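Local coordinates for protein chloromuconate cycloisomerase (Rhodococcus opacus, PDB 4M0X) that belongs to the enolase superfamily, pairing an N-terminal capping domain with a TIM-barrel domain that holds a manganese(II) ion, at residues T6-T11 with T68-Y73; K22-T27 with N198-E203; I135-A140 with L341-G346; G144-L149 with V180-E185; Q254-L259 with R282-I287. All coordinates share one frame; numbering follows the deposited sequence.

Contact 1 lies wholly in the N-terminal domain, where a strand meets a helix through methyl groups, with a modelled water between backbone and carboxylate. Contact 2 joins that domain to the barrel close to the manganese, through two loops in van der Waals touch. The other three contacts belong to the barrel: contact 3 ties its first strand to the C-terminal return of the chain, and is the one contact with a direct hydrogen bond across it, while contacts 4 and 5 pair outer helices through aliphatic groups. Contact 5 is buried and the others are partly buried. Strand 134-141 of contact 3 is followed in the chain by helix 146-159 of contact 4.

Contact 1 (T6-T11 with T68-Y73)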
# COMPACT_ATOMS: atom_id res chain seq x y z
N THR A 6 24.30 18.99 -43.77
CA THR A 6 24.11 19.79 -44.98
C THR A 6 22.76 19.51 -45.65
O THR A 6 22.03 20.44 -46.01
CB THR A 6 25.30 19.50 -45.93
OG1 THR A 6 26.34 20.41 -45.61
CG2 THR A 6 24.97 19.67 -47.39
N GLU A 7 22.46 18.24 -45.83
CA GLU A 7 21.17 17.82 -46.32
C GLU A 7 20.61 16.70 -45.44
O GLU A 7 21.34 16.05 -44.69
CB GLU A 7 21.29 17.36 -47.76
CG GLU A 7 21.85 18.39 -48.71
CD GLU A 7 22.60 17.74 -49.85
OE1 GLU A 7 23.74 18.19 -50.16
OE2 GLU A 7 22.06 16.75 -50.41
N MET A 8 19.30 16.52 -45.53
CA MET A 8 18.62 15.37 -44.99
C MET A 8 17.38 15.17 -45.83
O MET A 8 16.53 16.06 -45.90
CB MET A 8 18.25 15.58 -43.52
CG MET A 8 17.35 14.48 -42.96
SD MET A 8 16.98 14.67 -41.21
CE MET A 8 15.98 16.16 -41.16
N SER A 9 17.30 14.02 -46.48
CA SER A 9 16.12 13.62 -47.26
C SER A 9 15.38 12.45 -46.59
O SER A 9 15.99 11.60 -45.92
CB SER A 9 16.54 13.22 -48.65
OG SER A 9 17.26 12.00 -48.58
N ALA A 10 14.06 12.41 -46.78
CA ALA A 10 13.22 11.34 -46.26
C ALA A 10 12.32 10.78 -47.39
O ALA A 10 11.34 11.43 -47.82
CB ALA A 10 12.39 11.85 -45.09
N THR A 11 12.65 9.58 -47.85
CA THR A 11 12.03 8.98 -49.03
C THR A 11 11.28 7.71 -48.67
O THR A 11 11.87 6.76 -48.09
CB THR A 11 13.10 8.49 -50.02
OG1 THR A 11 13.97 9.57 -50.40
CG2 THR A 11 12.45 7.85 -51.24
N THR A 68 6.52 13.76 -43.54
CA THR A 68 6.15 15.14 -43.32
C THR A 68 6.73 15.72 -42.04
O THR A 68 7.20 16.85 -42.05
CB THR A 68 4.64 15.30 -43.34
OG1 THR A 68 4.19 14.83 -44.59
CG2 THR A 68 4.24 16.77 -43.20
N ILE A 69 6.71 14.95 -40.95
CA ILE A 69 7.21 15.40 -39.64
C ILE A 69 8.70 15.61 -39.73
O ILE A 69 9.24 16.61 -39.23
CB ILE A 69 6.86 14.39 -38.53
CG1 ILE A 69 5.39 14.50 -38.13
CG2 ILE A 69 7.72 14.60 -37.30
CD1 ILE A 69 5.00 15.85 -37.56
N ILE A 70 9.35 14.68 -40.40
CA ILE A 70 10.77 14.79 -40.64
C ILE A 70 11.07 16.03 -41.50
O ILE A 70 11.80 16.93 -41.04
CB ILE A 70 11.35 13.50 -41.23
CG1 ILE A 70 11.34 12.41 -40.15
CG2 ILE A 70 12.76 13.72 -41.72
CD1 ILE A 70 11.56 10.99 -40.66
N ASP A 71 10.50 16.08 -42.71
CA ASP A 71 10.77 17.19 -43.66
C ASP A 71 10.44 18.51 -43.02
O ASP A 71 11.27 19.39 -43.04
CB ASP A 71 10.03 17.07 -45.00
CG ASP A 71 10.65 16.04 -45.92
OD1 ASP A 71 11.80 15.63 -45.71
OD2 ASP A 71 9.97 15.61 -46.87
N GLN A 72 9.26 18.64 -42.41
CA GLN A 72 8.79 19.96 -42.03
C GLN A 72 9.15 20.38 -40.61
O GLN A 72 9.57 21.54 -40.42
CB GLN A 72 7.30 20.12 -42.27
CG GLN A 72 6.75 21.49 -41.90
CD GLN A 72 5.27 21.63 -42.22
OE1 GLN A 72 4.68 20.81 -42.94
NE2 GLN A 72 4.66 22.70 -41.68
N TYR A 73 8.97 19.48 -39.63
CA TYR A 73 9.12 19.91 -38.23
C TYR A 73 10.38 19.47 -37.53
O TYR A 73 10.80 20.10 -36.55
CB TYR A 73 7.92 19.53 -37.37
CG TYR A 73 6.63 20.16 -37.82
CD1 TYR A 73 6.22 21.40 -37.34
CD2 TYR A 73 5.82 19.50 -38.74
CE1 TYR A 73 5.04 21.97 -37.76
CE2 TYR A 73 4.64 20.06 -39.18
CZ TYR A 73 4.25 21.29 -38.67
OH TYR A 73 3.06 21.81 -39.10
O HOH W 1 12.63 14.68 -47.89
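A10 and M8 meet I70 through the same methyl group, its CG2. A10 CB lies 3.9 Å from I70 CG2, and the terminal methyl CE of M8 comes within 4.1 Å of that same I70 CG2. The M8 chain is extended through its first two torsions and folds at the thioether (chi3 67°), which brings CE across the I70 side chain at about a right angle. I70 sets CG2 anti to its own backbone N, reaching out to the strand. M8 and A10 both point their CB toward the helix, whereas S9 between them points away. The segment axes run nearly antiparallel, at 153°, and approach to 8.4 Å. This is the layered α+β arrangement of the enolase-superfamily N-terminal domain: strand 5-17 pairs with strand 27-40, and helix 63-74 packs on the sheet. V36 of strand 27-40 and I107 of helix 101-118 each touch both M8 and I70, extending the apolar layer. The polar interactions run through water 1, which accepts from A10 N at 2.9 Å and donates to D71 OD1; the modelled length of that second bond, 2.5 Å from the water oxygen to D71 OD1, is doubtfully short. The other carboxylate oxygen, D71 OD2, forms a salt bridge with K67, whose NZ also hydrogen-bonds A10 O. At the subunit interface bordering the helix, Y73 OH hydrogen-bonds OE1 of E64 of a second subunit.

Contact 2 (K22-T27 with N198-E203); sequences KFAATT and NGRWSE
A24 and N198 mark the closest approach of two irregular backbones, with A24 CA 6.5 Å from N198 CA; a hydrogen bond of 2.8 Å from F23 N to T26 O closes the first loop on itself, while N198 and G199 both have positive phi. A24 points its methyl at the second loop and touches two side chains there: A24 CB is 4.0 Å from N198 CB and 3.6 Å from R200 CG. The segments come from different domains. The loop 22-27 belongs to the N-terminal capping domain, and 198-203 follows barrel strand 192-196, which ends in the manganese ligand D196. N198 sits beside this site, its side chain about 4 Å from the metal at the nearest atoms, its N bonded to D196 OD1 and its ND2 weakly bonded to M168 O. R200 bends at chi2 (-107°) and chi3 (111°), carrying its guanidinium alongside the capping loop to A25. A25 CB meets the edge of that group, near its plane, 3.3 Å from R200 NH1. All these touches are van der Waals, with no hydrogen bond between the segments. G95 of a second subunit packs against both A25 and R200.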
# COMPACT_ATOMS: atom_id res chain seq x y z
N LYS A 22 -0.08 -10.97 -41.48
CA LYS A 22 -1.34 -10.57 -40.83
C LYS A 22 -1.17 -10.34 -39.33
O LYS A 22 -0.86 -11.27 -38.58
CB LYS A 22 -2.45 -11.58 -41.12
N PHE A 23 -1.34 -9.08 -38.91
CA PHE A 23 -1.34 -8.67 -37.51
C PHE A 23 -2.78 -8.57 -37.03
O PHE A 23 -3.70 -9.00 -37.73
CB PHE A 23 -0.67 -7.29 -37.34
CG PHE A 23 0.78 -7.25 -37.76
CD1 PHE A 23 1.79 -7.57 -36.86
CD2 PHE A 23 1.14 -6.86 -39.05
CE1 PHE A 23 3.13 -7.53 -37.25
CE2 PHE A 23 2.47 -6.81 -39.45
CZ PHE A 23 3.46 -7.15 -38.54
N ALA A 24 -2.99 -7.96 -35.86
CA ALA A 24 -4.34 -7.74 -35.32
C ALA A 24 -5.24 -6.82 -36.18
O ALA A 24 -6.40 -7.17 -36.42
CB ALA A 24 -4.27 -7.25 -33.88
N ALA A 25 -4.72 -5.69 -36.65
CA ALA A 25 -5.55 -4.68 -37.35
C ALA A 25 -5.31 -4.46 -38.87
O ALA A 25 -6.00 -3.64 -39.49
CB ALA A 25 -5.53 -3.35 -36.61
N THR A 26 -4.33 -5.18 -39.44
CA THR A 26 -4.14 -5.33 -40.91
C THR A 26 -3.43 -6.66 -41.26
O THR A 26 -2.96 -7.37 -40.36
CB THR A 26 -3.34 -4.15 -41.57
OG1 THR A 26 -2.16 -3.85 -40.80
CG2 THR A 26 -4.19 -2.88 -41.74
N THR A 27 -3.38 -7.00 -42.55
CA THR A 27 -2.35 -7.92 -43.08
C THR A 27 -1.32 -7.11 -43.91
O THR A 27 -1.72 -6.23 -44.69
CB THR A 27 -2.95 -9.05 -43.93
N ASN A 198 -1.20 -8.50 -29.35
CA ASN A 198 -1.13 -7.09 -29.67
C ASN A 198 -2.06 -6.26 -28.82
O ASN A 198 -2.64 -5.28 -29.27
CB ASN A 198 -1.41 -6.88 -31.16
CG ASN A 198 -0.26 -7.36 -32.04
OD1 ASN A 198 0.81 -6.75 -32.05
ND2 ASN A 198 -0.46 -8.46 -32.78
N GLY A 199 -2.21 -6.69 -27.57
CA GLY A 199 -3.01 -5.98 -26.58
C GLY A 199 -4.50 -5.94 -26.87
O GLY A 199 -5.21 -5.11 -26.33
N ARG A 200 -4.97 -6.86 -27.72
CA ARG A 200 -6.36 -6.85 -28.21
C ARG A 200 -7.28 -7.75 -27.39
O ARG A 200 -8.49 -7.78 -27.63
CB ARG A 200 -6.42 -7.27 -29.69
CG ARG A 200 -5.65 -6.38 -30.65
CD ARG A 200 -6.57 -5.51 -31.50
NE ARG A 200 -6.49 -4.08 -31.17
CZ ARG A 200 -6.26 -3.11 -32.06
NH1 ARG A 200 -6.11 -3.40 -33.35
NH2 ARG A 200 -6.21 -1.84 -31.66
N TRP A 201 -6.72 -8.48 -26.43
CA TRP A 201 -7.52 -9.37 -25.62
C TRP A 201 -8.07 -8.68 -24.39
O TRP A 201 -7.43 -7.80 -23.83
CB TRP A 201 -6.67 -10.55 -25.22
CG TRP A 201 -6.68 -11.62 -26.23
CD1 TRP A 201 -7.13 -11.54 -27.52
CD2 TRP A 201 -6.17 -12.94 -26.07
NE1 TRP A 201 -6.95 -12.74 -28.16
CE2 TRP A 201 -6.37 -13.62 -27.29
CE3 TRP A 201 -5.58 -13.63 -25.00
CZ2 TRP A 201 -6.00 -14.96 -27.47
CZ3 TRP A 201 -5.22 -14.97 -25.18
CH2 TRP A 201 -5.43 -15.61 -26.41
N SER A 202 -9.25 -9.07 -23.96
CA SER A 202 -9.76 -8.51 -22.72
C SER A 202 -9.13 -9.22 -21.54
O SER A 202 -8.67 -10.40 -21.65
CB SER A 202 -11.28 -8.63 -22.63
OG SER A 202 -11.70 -9.97 -22.39
N GLU A 203 -9.14 -8.54 -20.41
CA GLU A 203 -8.74 -9.19 -19.19
C GLU A 203 -9.40 -10.58 -18.99
O GLU A 203 -8.71 -11.54 -18.66
CB GLU A 203 -9.05 -8.31 -18.02
CG GLU A 203 -7.87 -8.18 -17.11
CD GLU A 203 -8.13 -7.20 -16.00
OE1 GLU A 203 -8.69 -6.09 -16.28
OE2 GLU A 203 -7.74 -7.55 -14.85

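Contact 3 (I135-A140 with L341-G346); sequences IPITWA and LKYDRG
P136 and I137 meet G346 where the first strand of the TIM barrel, 134-141, runs beside the chain returning from the last barrel elements. Short strand 347-349, directly after the second segment, pairs antiparallel with this barrel strand, and I135 already shares backbone hydrogen bonding with L348. P136 directs its CB away from the second segment and touches with its backbone, P136 CA lying 3.9 Å from G346 O. I137 then carries the rest of the contact. Its amide donates to the glycine carbonyl, I137 N to G346 O at 3.3 Å, with the hydrogen almost on the line between them (177°) but the donor tilted 35° from the carbonyl plane. G346 has positive phi, a conformation that suits glycine. The I137 side chain crosses that of Y343 at about a right angle and touches its ring at the edge: I137 CG1, placed anti to the carbonyl carbon, is 4.1 Å from Y343 CE2. L348, C324 and F327 also pack on I137. The touching edge of the tyrosine is held in place from its far end, where Y343 OH is hydrogen-bonded to both L326 O and G330 N.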
# COMPACT_ATOMS: atom_id res chain seq x y z
N ILE A 135 23.07 -14.03 -32.82
CA ILE A 135 21.86 -14.17 -32.00
C ILE A 135 20.89 -15.24 -32.53
O ILE A 135 20.62 -15.27 -33.73
CB ILE A 135 21.10 -12.85 -31.88
CG1 ILE A 135 22.05 -11.65 -32.00
CG2 ILE A 135 20.33 -12.86 -30.56
CD1 ILE A 135 21.39 -10.31 -31.84
N PRO A 136 20.37 -16.12 -31.67
CA PRO A 136 19.39 -17.05 -32.25
C PRO A 136 18.09 -16.28 -32.54
O PRO A 136 17.69 -15.41 -31.76
CB PRO A 136 19.17 -18.10 -31.15
CG PRO A 136 20.26 -17.86 -30.13
CD PRO A 136 20.59 -16.38 -30.23
N ILE A 137 17.47 -16.57 -33.68
CA ILE A 137 16.28 -15.86 -34.10
C ILE A 137 14.97 -16.58 -33.69
O ILE A 137 14.88 -17.81 -33.73
CB ILE A 137 16.38 -15.61 -35.60
CG1 ILE A 137 17.59 -14.74 -35.87
CG2 ILE A 137 15.17 -14.87 -36.14
CD1 ILE A 137 17.52 -13.36 -35.24
N THR A 138 13.98 -15.81 -33.22
CA THR A 138 12.67 -16.36 -32.92
C THR A 138 11.80 -16.14 -34.15
O THR A 138 11.61 -14.99 -34.57
CB THR A 138 12.03 -15.70 -31.70
OG1 THR A 138 12.65 -16.20 -30.51
CG2 THR A 138 10.56 -15.99 -31.62
N TRP A 139 11.32 -17.24 -34.73
CA TRP A 139 10.49 -17.18 -35.91
C TRP A 139 9.05 -16.86 -35.58
O TRP A 139 8.40 -17.60 -34.83
CB TRP A 139 10.52 -18.50 -36.70
CG TRP A 139 9.78 -18.34 -38.00
CD1 TRP A 139 8.53 -18.78 -38.28
CD2 TRP A 139 10.23 -17.60 -39.14
NE1 TRP A 139 8.17 -18.38 -39.53
CE2 TRP A 139 9.19 -17.66 -40.09
CE3 TRP A 139 11.41 -16.90 -39.46
CZ2 TRP A 139 9.30 -17.06 -41.36
CZ3 TRP A 139 11.52 -16.31 -40.72
CH2 TRP A 139 10.47 -16.40 -41.65
N ALA A 140 8.54 -15.79 -36.16
CA ALA A 140 7.16 -15.42 -35.91
C ALA A 140 6.23 -15.80 -37.06
O ALA A 140 6.25 -15.19 -38.14
CB ALA A 140 7.03 -13.94 -35.53
N LEU A 341 20.92 -8.45 -43.93
CA LEU A 341 21.40 -9.19 -42.78
C LEU A 341 21.65 -10.64 -43.17
O LEU A 341 20.89 -11.24 -43.95
CB LEU A 341 20.41 -9.09 -41.62
CG LEU A 341 20.03 -7.72 -41.03
CD1 LEU A 341 18.98 -7.89 -39.94
CD2 LEU A 341 21.22 -6.93 -40.50
N LYS A 342 22.72 -11.23 -42.64
CA LYS A 342 23.01 -12.61 -42.99
C LYS A 342 22.48 -13.54 -41.90
O LYS A 342 22.68 -13.30 -40.72
CB LYS A 342 24.51 -12.76 -43.29
CG LYS A 342 25.04 -14.15 -43.67
CD LYS A 342 24.53 -14.75 -44.98
CE LYS A 342 25.24 -16.09 -45.23
NZ LYS A 342 24.37 -17.17 -45.77
N TYR A 343 21.73 -14.57 -42.30
CA TYR A 343 21.29 -15.60 -41.35
C TYR A 343 22.09 -16.85 -41.60
O TYR A 343 22.73 -16.98 -42.66
CB TYR A 343 19.78 -15.88 -41.45
CG TYR A 343 18.93 -14.64 -41.18
CD1 TYR A 343 18.68 -13.71 -42.19
CD2 TYR A 343 18.43 -14.38 -39.91
CE1 TYR A 343 17.94 -12.58 -41.95
CE2 TYR A 343 17.67 -13.25 -39.66
CZ TYR A 343 17.44 -12.36 -40.69
OH TYR A 343 16.71 -11.22 -40.47
N ASP A 344 22.10 -17.73 -40.60
CA ASP A 344 22.77 -19.02 -40.68
C ASP A 344 22.16 -19.98 -39.68
O ASP A 344 22.23 -19.73 -38.47
CB ASP A 344 24.27 -18.91 -40.38
CG ASP A 344 25.00 -20.24 -40.61
OD1 ASP A 344 24.61 -20.98 -41.53
OD2 ASP A 344 25.97 -20.53 -39.88
N ARG A 345 21.60 -21.08 -40.21
CA ARG A 345 21.09 -22.18 -39.40
C ARG A 345 20.19 -21.63 -38.31
O ARG A 345 20.23 -22.06 -37.15
CB ARG A 345 22.24 -23.02 -38.80
CG ARG A 345 22.86 -24.04 -39.77
CD ARG A 345 21.86 -25.10 -40.25
N GLY A 346 19.40 -20.63 -38.70
CA GLY A 346 18.48 -19.97 -37.77
C GLY A 346 19.14 -19.00 -36.80
O GLY A 346 18.72 -18.90 -35.65

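Contact 4 (G144-L149 with V180-E185); sequences GSASDL and VLDVLE
Two consecutive outer helices of the TIM barrel, 146-159 and 173-183, meet here, with A146 and L149 facing D182 and V183. Strand 163-167 lies between these helices in the chain, so the contact joins neighbouring β/α units on the outside of the barrel. It forms where the first turn of one helix reaches the C-terminal part of the other, and the backbones come nearest at A146 CA and V183 CA, 5.8 Å apart. One methyl of V183 does most of the touching. With CG1 anti to the backbone N (chi1 180°), the other branch is left to face the opposite helix: V183 CG2 lies 3.7 Å from L149 CB and 4.0 Å from A146 CB, spanning two residues one turn apart. It also reaches the leucine branch, with V183 CG2 3.9 Å from L149 CD1, and the two side chains cross at about a right angle. Beside this, A146 CB rests 3.7 Å from D182 CB. The D182 carboxylate takes its polar partner from its own helix, in a salt bridge from OD1 to R178. On the barrel side, F166 of strand 163-167 packs under V183. No hydrogen bond crosses between the segments, so their cohesion rests on dispersion between aliphatic groups, while the nearby N-terminal end of helix 146-159 may modestly favour the negative charge of D182.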
# COMPACT_ATOMS: atom_id res chain seq x y z
N GLY A 144 -2.08 -16.59 -40.18
CA GLY A 144 -2.66 -17.49 -41.16
C GLY A 144 -3.30 -18.72 -40.55
O GLY A 144 -3.38 -18.86 -39.32
N SER A 145 -3.76 -19.60 -41.41
CA SER A 145 -4.45 -20.79 -40.97
C SER A 145 -3.49 -21.75 -40.27
O SER A 145 -2.28 -21.59 -40.40
CB SER A 145 -5.09 -21.41 -42.17
OG SER A 145 -5.59 -20.35 -42.97
N ALA A 146 -4.01 -22.71 -39.51
CA ALA A 146 -3.18 -23.68 -38.79
C ALA A 146 -2.58 -24.73 -39.72
O ALA A 146 -1.67 -25.48 -39.34
CB ALA A 146 -3.98 -24.35 -37.69
N SER A 147 -3.12 -24.78 -40.93
CA SER A 147 -2.69 -25.72 -41.96
C SER A 147 -1.31 -25.29 -42.50
O SER A 147 -0.30 -26.01 -42.38
CB SER A 147 -3.74 -25.70 -43.06
OG SER A 147 -3.43 -26.64 -44.07
N ASP A 148 -1.32 -24.08 -43.08
CA ASP A 148 -0.13 -23.39 -43.57
C ASP A 148 0.98 -23.41 -42.53
O ASP A 148 2.13 -23.68 -42.87
CB ASP A 148 -0.47 -21.92 -43.88
CG ASP A 148 -1.31 -21.73 -45.16
OD1 ASP A 148 -1.82 -22.73 -45.73
OD2 ASP A 148 -1.45 -20.57 -45.59
N LEU A 149 0.63 -23.11 -41.28
CA LEU A 149 1.64 -22.96 -40.24
C LEU A 149 2.29 -24.28 -39.82
O LEU A 149 3.48 -24.29 -39.52
CB LEU A 149 1.12 -22.18 -39.02
CG LEU A 149 0.44 -20.81 -39.20
CD1 LEU A 149 -0.13 -20.40 -37.85
CD2 LEU A 149 1.34 -19.71 -39.75
N VAL A 180 -4.03 -21.84 -32.55
CA VAL A 180 -2.65 -21.88 -32.07
C VAL A 180 -2.34 -23.22 -31.42
O VAL A 180 -1.25 -23.76 -31.61
CB VAL A 180 -2.32 -20.68 -31.17
CG1 VAL A 180 -0.96 -20.83 -30.52
CG2 VAL A 180 -2.35 -19.42 -32.00
N LEU A 181 -3.32 -23.75 -30.69
CA LEU A 181 -3.14 -25.05 -30.04
C LEU A 181 -2.89 -26.10 -31.11
O LEU A 181 -2.16 -27.07 -30.87
CB LEU A 181 -4.36 -25.44 -29.19
CG LEU A 181 -4.64 -24.74 -27.84
CD1 LEU A 181 -6.08 -24.98 -27.43
CD2 LEU A 181 -3.72 -25.16 -26.72
N ASP A 182 -3.48 -25.89 -32.29
CA ASP A 182 -3.30 -26.81 -33.40
C ASP A 182 -1.85 -26.91 -33.77
O ASP A 182 -1.31 -27.99 -33.81
CB ASP A 182 -4.10 -26.37 -34.62
CG ASP A 182 -5.44 -27.03 -34.70
OD1 ASP A 182 -6.02 -27.37 -33.64
OD2 ASP A 182 -5.92 -27.21 -35.85
N VAL A 183 -1.24 -25.76 -34.04
CA VAL A 183 0.15 -25.71 -34.50
C VAL A 183 1.13 -26.18 -33.44
O VAL A 183 2.15 -26.77 -33.76
CB VAL A 183 0.53 -24.30 -34.93
CG1 VAL A 183 1.97 -24.29 -35.40
CG2 VAL A 183 -0.40 -23.81 -36.02
N LEU A 184 0.80 -25.93 -32.18
CA LEU A 184 1.61 -26.35 -31.06
C LEU A 184 1.67 -27.87 -30.93
O LEU A 184 2.50 -28.40 -30.17
CB LEU A 184 1.04 -25.76 -29.77
CG LEU A 184 1.29 -24.30 -29.48
CD1 LEU A 184 0.13 -23.71 -28.71
CD2 LEU A 184 2.58 -24.20 -28.69
N GLU A 185 0.79 -28.56 -31.63
CA GLU A 185 0.79 -30.02 -31.58
C GLU A 185 2.03 -30.57 -32.25
O GLU A 185 2.66 -31.48 -31.72
CB GLU A 185 -0.46 -30.60 -32.19
CG GLU A 185 -1.64 -30.47 -31.26
CD GLU A 185 -2.76 -31.43 -31.60
OE1 GLU A 185 -3.09 -31.56 -32.80
OE2 GLU A 185 -3.33 -32.02 -30.64

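Contact 5 (Q254-L259 with R282-I287); sequences QQAIAL and REIAAI
A256 and I287 lie at the middle of a buried helix-helix contact on the outside of the TIM barrel, between the outer helices 253-262 and 278-291. The segment axes are close to parallel, 14° apart in direction, and 9.2 Å apart at closest approach. Small against large is the pattern: the alanine methyl fits alongside two isoleucines set one turn apart. A256 CB lies 3.8 Å from I287 CG2 and 4.0 Å from I287 CD1, so both branches of this side chain flank it. I287 CG2 stands anti to its backbone N, and the first torsion (chi1 -76°) puts the longer branch beside that N, from where its end also reaches the alanine. From the previous turn, I284 adds a looser touch, with I284 CG2 4.2 Å from A256 CB. I257 widens the contact along the other flank, I257 CG1 being 4.3 Å from I287 CG2, and also packs on A290 of a neighbouring subunit. The contact is wholly apolar, without a hydrogen bond across it. V253 of the first helix touches I287, and toward the barrel F268 of strand 267-270, which lies between the two helices in the chain, packs against both A256 and I284.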
# COMPACT_ATOMS: atom_id res chain seq x y z
N GLN A 254 10.13 6.27 -18.99
CA GLN A 254 9.23 6.55 -17.86
C GLN A 254 8.26 5.38 -17.67
O GLN A 254 7.92 5.03 -16.53
CB GLN A 254 8.47 7.89 -18.06
CG GLN A 254 9.32 9.14 -17.91
CD GLN A 254 10.02 9.63 -19.20
OE1 GLN A 254 9.50 9.49 -20.32
NE2 GLN A 254 11.18 10.24 -19.04
N GLN A 255 7.79 4.81 -18.78
CA GLN A 255 6.91 3.64 -18.75
C GLN A 255 7.65 2.44 -18.19
O GLN A 255 7.09 1.70 -17.38
CB GLN A 255 6.37 3.35 -20.14
CG GLN A 255 5.69 4.58 -20.68
CD GLN A 255 4.94 4.36 -21.97
OE1 GLN A 255 3.74 4.57 -22.03
NE2 GLN A 255 5.64 3.95 -23.02
N ALA A 256 8.90 2.27 -18.62
CA ALA A 256 9.79 1.27 -18.09
C ALA A 256 9.76 1.30 -16.58
O ALA A 256 9.52 0.29 -15.94
CB ALA A 256 11.20 1.50 -18.59
N ILE A 257 9.99 2.47 -16.02
CA ILE A 257 10.03 2.61 -14.59
C ILE A 257 8.68 2.30 -13.94
O ILE A 257 8.62 1.51 -12.98
CB ILE A 257 10.57 4.00 -14.21
CG1 ILE A 257 12.08 3.87 -14.01
CG2 ILE A 257 9.84 4.57 -12.98
CD1 ILE A 257 12.82 5.19 -13.82
N ALA A 258 7.62 2.89 -14.48
CA ALA A 258 6.29 2.69 -13.94
C ALA A 258 5.93 1.21 -13.86
O ALA A 258 5.43 0.76 -12.81
CB ALA A 258 5.26 3.44 -14.74
N LEU A 259 6.21 0.46 -14.94
CA LEU A 259 5.93 -0.97 -14.99
C LEU A 259 6.79 -1.71 -14.00
O LEU A 259 6.28 -2.44 -13.14
CB LEU A 259 6.18 -1.56 -16.37
CG LEU A 259 5.35 -1.12 -17.57
CD1 LEU A 259 6.18 -1.23 -18.84
CD2 LEU A 259 4.06 -1.90 -17.67
N ARG A 282 18.48 1.63 -25.34
CA ARG A 282 19.39 1.10 -24.31
C ARG A 282 18.95 1.48 -22.91
O ARG A 282 19.06 0.66 -21.99
CB ARG A 282 20.87 1.46 -24.50
CG ARG A 282 21.76 0.26 -24.79
CD ARG A 282 22.70 -0.23 -23.69
NE ARG A 282 22.07 -0.90 -22.55
CZ ARG A 282 22.78 -1.56 -21.62
NH1 ARG A 282 24.10 -1.63 -21.72
NH2 ARG A 282 22.19 -2.16 -20.59
N GLU A 283 18.46 2.71 -22.74
CA GLU A 283 18.11 3.17 -21.42
C GLU A 283 17.00 2.28 -20.88
O GLU A 283 17.07 1.84 -19.74
CB GLU A 283 17.73 4.66 -21.40
CG GLU A 283 18.95 5.60 -21.46
CD GLU A 283 18.58 7.09 -21.55
OE1 GLU A 283 19.49 7.98 -21.40
OE2 GLU A 283 17.37 7.39 -21.75
N ILE A 284 15.99 1.98 -21.70
CA ILE A 284 14.92 1.04 -21.32
C ILE A 284 15.49 -0.31 -20.91
O ILE A 284 15.06 -0.92 -19.93
CB ILE A 284 13.84 0.89 -22.42
CG1 ILE A 284 13.11 2.22 -22.63
CG2 ILE A 284 12.82 -0.18 -22.09
CD1 ILE A 284 12.29 2.25 -23.90
N ALA A 285 16.49 -0.76 -21.63
CA ALA A 285 17.08 -2.03 -21.30
C ALA A 285 17.87 -1.90 -20.00
O ALA A 285 17.90 -2.83 -19.18
CB ALA A 285 17.95 -2.54 -22.45
N ALA A 286 18.49 -0.74 -19.79
CA ALA A 286 19.23 -0.50 -18.56
C ALA A 286 18.31 -0.61 -17.34
O ALA A 286 18.71 -1.13 -16.29
CB ALA A 286 19.91 0.86 -18.61
N ILE A 287 17.08 -0.10 -17.50
CA ILE A 287 16.03 -0.20 -16.49
C ILE A 287 15.59 -1.65 -16.28
O ILE A 287 15.45 -2.08 -15.12
CB ILE A 287 14.82 0.73 -16.81
CG1 ILE A 287 15.18 2.17 -16.48
CG2 ILE A 287 13.61 0.38 -15.93
CD1 ILE A 287 14.69 3.16 -17.52